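Local structure of glutamyl endopeptidase (Staphylococcus epidermidis, 6TYA) at residues Cys2-Asn7 / Lys192-Val197. The protein is a secreted serine protease that probably cleaves peptide bonds preferentially on the carbonyl side of glutamate, and also after aspartate. The protein carries 2 engineered substitutions. Residues are numbered along the deposited sequence; the frame is centred on the assembly and turned at random.
Sequences CILPNN and KYNSSV. Engineered in segment 2-7: Cys2 (natural residue Val).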
ATOM      1  N   CYS A   2      11.931  -8.709   1.520  1.00 13.01           N
ATOM      2  CA  CYS A   2      13.177  -9.238   2.056  1.00 13.92           C
ATOM      3  C   CYS A   2      13.794  -8.289   3.072  1.00 13.60           C
ATOM      4  O   CYS A   2      13.795  -7.070   2.874  1.00 10.33           O
ATOM      5  CB  CYS A   2      14.202  -9.477   0.920  1.00 15.25           C
ATOM      6  SG  CYS A   2      13.524 -10.381  -0.522  1.00 23.21           S
ATOM      7  N   ILE A   3      14.359  -8.865   4.131  1.00 12.93           N
ATOM      8  CA  ILE A   3      15.261  -8.141   5.022  1.00 18.26           C
ATOM      9  C   ILE A   3      16.608  -7.974   4.322  1.00 18.49           C
ATOM     10  O   ILE A   3      17.257  -8.959   3.953  1.00 16.33           O
ATOM     11  CB  ILE A   3      15.431  -8.876   6.358  1.00 19.26           C
ATOM     12  CG1 ILE A   3      14.086  -9.049   7.067  1.00 18.13           C
ATOM     13  CG2 ILE A   3      16.428  -8.143   7.235  1.00 19.06           C
ATOM     14  CD1 ILE A   3      13.586  -7.790   7.720  1.00 18.81           C
ATOM     15  N   LEU A   4      17.038  -6.732   4.165  1.00 15.99           N
ATOM     16  CA  LEU A   4      18.254  -6.363   3.460  1.00 17.02           C
ATOM     17  C   LEU A   4      19.317  -5.864   4.432  1.00 15.53           C
ATOM     18  O   LEU A   4      19.039  -5.659   5.619  1.00 15.00           O
ATOM     19  CB  LEU A   4      17.932  -5.288   2.414  1.00 12.75           C
ATOM     20  CG  LEU A   4      16.950  -5.773   1.345  1.00 13.31           C
ATOM     21  CD1 LEU A   4      16.712  -4.706   0.285  1.00 11.96           C
ATOM     22  CD2 LEU A   4      17.465  -7.052   0.705  1.00 15.88           C
ATOM     23  N   PRO A   5      20.565  -5.677   3.965  1.00 17.90           N
ATOM     24  CA  PRO A   5      21.589  -5.068   4.838  1.00 18.42           C
ATOM     25  C   PRO A   5      21.129  -3.777   5.500  1.00 19.52           C
ATOM     26  O   PRO A   5      21.445  -3.536   6.674  1.00 16.88           O
ATOM     27  CB  PRO A   5      22.761  -4.823   3.879  1.00 18.90           C
ATOM     28  CG  PRO A   5      22.638  -5.915   2.857  1.00 25.28           C
ATOM     29  CD  PRO A   5      21.150  -6.181   2.702  1.00 26.97           C
ATOM     30  N   ASN A   6      20.398  -2.935   4.767  1.00 17.05           N
ATOM     31  CA  ASN A   6      19.739  -1.760   5.332  1.00 14.72           C
ATOM     32  C   ASN A   6      18.402  -2.206   5.910  1.00 16.11           C
ATOM     33  O   ASN A   6      17.453  -2.499   5.177  1.00 14.24           O
ATOM     34  CB  ASN A   6      19.561  -0.687   4.265  1.00 16.47           C
ATOM     35  CG  ASN A   6      18.690   0.461   4.735  1.00 18.93           C
ATOM     36  OD1 ASN A   6      18.559   0.705   5.938  1.00 18.03           O
ATOM     37  ND2 ASN A   6      18.078   1.174   3.783  1.00 15.60           N
ATOM     38  N   ASN A   7      18.328  -2.293   7.233  1.00 13.12           N
ATOM     39  CA  ASN A   7      17.099  -2.667   7.925  1.00 13.55           C
ATOM     40  C   ASN A   7      16.829  -1.565   8.951  1.00 14.31           C
ATOM     41  O   ASN A   7      17.123  -1.731  10.133  1.00 12.78           O
ATOM     42  CB  ASN A   7      17.225  -4.051   8.565  1.00 11.98           C
ATOM     43  CG  ASN A   7      15.968  -4.461   9.301  1.00 16.04           C
ATOM     44  OD1 ASN A   7      14.916  -3.834   9.141  1.00 16.32           O
ATOM     45  ND2 ASN A   7      16.067  -5.507  10.116  1.00 12.28           N
ATOM     46  N   LYS A 192      18.815  -9.198  -2.390  1.00 15.12           N
ATOM     47  CA  LYS A 192      19.447  -8.196  -3.242  1.00 18.70           C
ATOM     48  C   LYS A 192      18.730  -6.845  -3.176  1.00 17.02           C
ATOM     49  O   LYS A 192      19.365  -5.809  -2.962  1.00 18.67           O
ATOM     50  CB  LYS A 192      19.486  -8.703  -4.692  1.00 17.73           C
ATOM     51  CG  LYS A 192      20.534  -9.798  -4.919  1.00 32.77           C
ATOM     52  CD  LYS A 192      21.907  -9.194  -5.223  1.00 37.94           C
ATOM     53  CE  LYS A 192      23.042  -9.857  -4.431  1.00 42.89           C
ATOM     54  NZ  LYS A 192      24.255  -8.974  -4.349  1.00 42.36           N
ATOM     55  N   TYR A 193      17.414  -6.837  -3.359  1.00 13.02           N
ATOM     56  CA  TYR A 193      16.649  -5.596  -3.342  1.00 11.65           C
ATOM     57  C   TYR A 193      15.196  -5.940  -3.079  1.00 12.73           C
ATOM     58  O   TYR A 193      14.785  -7.098  -3.180  1.00 11.32           O
ATOM     59  CB  TYR A 193      16.778  -4.843  -4.663  1.00 10.34           C
ATOM     60  CG  TYR A 193      16.330  -5.665  -5.860  1.00 14.07           C
ATOM     61  CD1 TYR A 193      14.974  -5.804  -6.176  1.00 10.52           C
ATOM     62  CD2 TYR A 193      17.262  -6.294  -6.682  1.00 15.83           C
ATOM     63  CE1 TYR A 193      14.563  -6.541  -7.256  1.00 12.24           C
ATOM     64  CE2 TYR A 193      16.856  -7.036  -7.783  1.00 15.45           C
ATOM     65  CZ  TYR A 193      15.508  -7.158  -8.063  1.00 16.62           C
ATOM     66  OH  TYR A 193      15.096  -7.889  -9.161  1.00 13.74           O
ATOM     67  N   ASN A 194      14.417  -4.911  -2.780  1.00  9.64           N
ATOM     68  CA  ASN A 194      12.970  -5.010  -2.764  1.00 11.51           C
ATOM     69  C   ASN A 194      12.415  -4.151  -3.893  1.00 13.89           C
ATOM     70  O   ASN A 194      13.102  -3.279  -4.433  1.00 11.59           O
ATOM     71  CB  ASN A 194      12.416  -4.606  -1.392  1.00 12.04           C
ATOM     72  CG  ASN A 194      12.647  -5.696  -0.333  1.00 10.78           C
ATOM     73  OD1 ASN A 194      12.408  -6.872  -0.588  1.00 10.34           O
ATOM     74  ND2 ASN A 194      13.140  -5.311   0.829  1.00  9.10           N
ATOM     75  N   SER A 195      11.177  -4.429  -4.285  1.00 10.99           N
ATOM     76  CA  SER A 195      10.672  -3.867  -5.527  1.00 13.85           C
ATOM     77  C   SER A 195       9.215  -3.446  -5.380  1.00 12.51           C
ATOM     78  O   SER A 195       8.450  -4.007  -4.584  1.00 10.67           O
ATOM     79  CB  SER A 195      10.842  -4.856  -6.689  1.00 12.13           C
ATOM     80  OG  SER A 195      10.207  -6.085  -6.394  1.00 20.76           O
ATOM     81  N   SER A 196       8.854  -2.428  -6.153  1.00  9.56           N
ATOM     82  CA  SER A 196       7.520  -1.877  -6.169  1.00  7.30           C
ATOM     83  C   SER A 196       7.051  -1.736  -7.607  1.00 11.06           C
ATOM     84  O   SER A 196       7.853  -1.708  -8.547  1.00 11.12           O
ATOM     85  CB  SER A 196       7.491  -0.502  -5.483  1.00 13.04           C
ATOM     86  OG  SER A 196       8.314   0.418  -6.189  1.00 12.73           O
ATOM     87  N   VAL A 197       5.732  -1.656  -7.771  1.00  8.48           N
ATOM     88  CA  VAL A 197       5.162  -1.184  -9.026  1.00 10.15           C
ATOM     89  C   VAL A 197       5.390   0.322  -9.109  1.00 13.12           C
ATOM     90  O   VAL A 197       4.938   1.078  -8.239  1.00 12.64           O
ATOM     91  CB  VAL A 197       3.670  -1.520  -9.122  1.00 12.17           C
ATOM     92  CG1 VAL A 197       3.105  -1.001 -10.432  1.00 10.34           C
ATOM     93  CG2 VAL A 197       3.431  -3.042  -8.972  1.00 10.65           C
TER
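The amino-terminal segment of this chymotrypsin-like (S1B) protease docks at the start of strand 193-198, where the carboxamide of Asn194 bonds to both the backbone N and O of Cys2. Asn194 OD1 accepts from Cys2 N at 2.8 Å in a bent bond (N-H...O 138°), the donor tilted from the carbonyl plane. Asn194 ND2 gives a nearly straight bond to Cys2 O (174°), also 2.8 Å long, which arrives on a lone pair of that carbonyl and lies in the amide plane of Asn194. Two bonds to one residue fix the rotation of the carboxamide, whose CG stands beside its own backbone N (chi1 -75°) and faces the N-terminal loop; ND2 is gripped again by Leu163 O. Leu4 packs its methyls on the backbone of Lys192 and Tyr193, a classic beta bulge, and on this carboxamide: CD1 lies 3.7 Å from Tyr193 CA and equally far from Asn194 ND2, while CD2 rests 4.0 Å from Lys192 N. Engineered Cys2 holds a disulfide to Cys190, which covalently locks this end of the chain beside the loop leading into the strand. The Asn194 side chain is about 9 Å from that of Ser170, the predicted charge-relay serine, near it without touching. Ser164 OG bonds to Leu4 N and Asn6 O, Thr165 pairs with Cys2 through the backbone, and strand 193-198 runs antiparallel between strands 158-161 and 181-189.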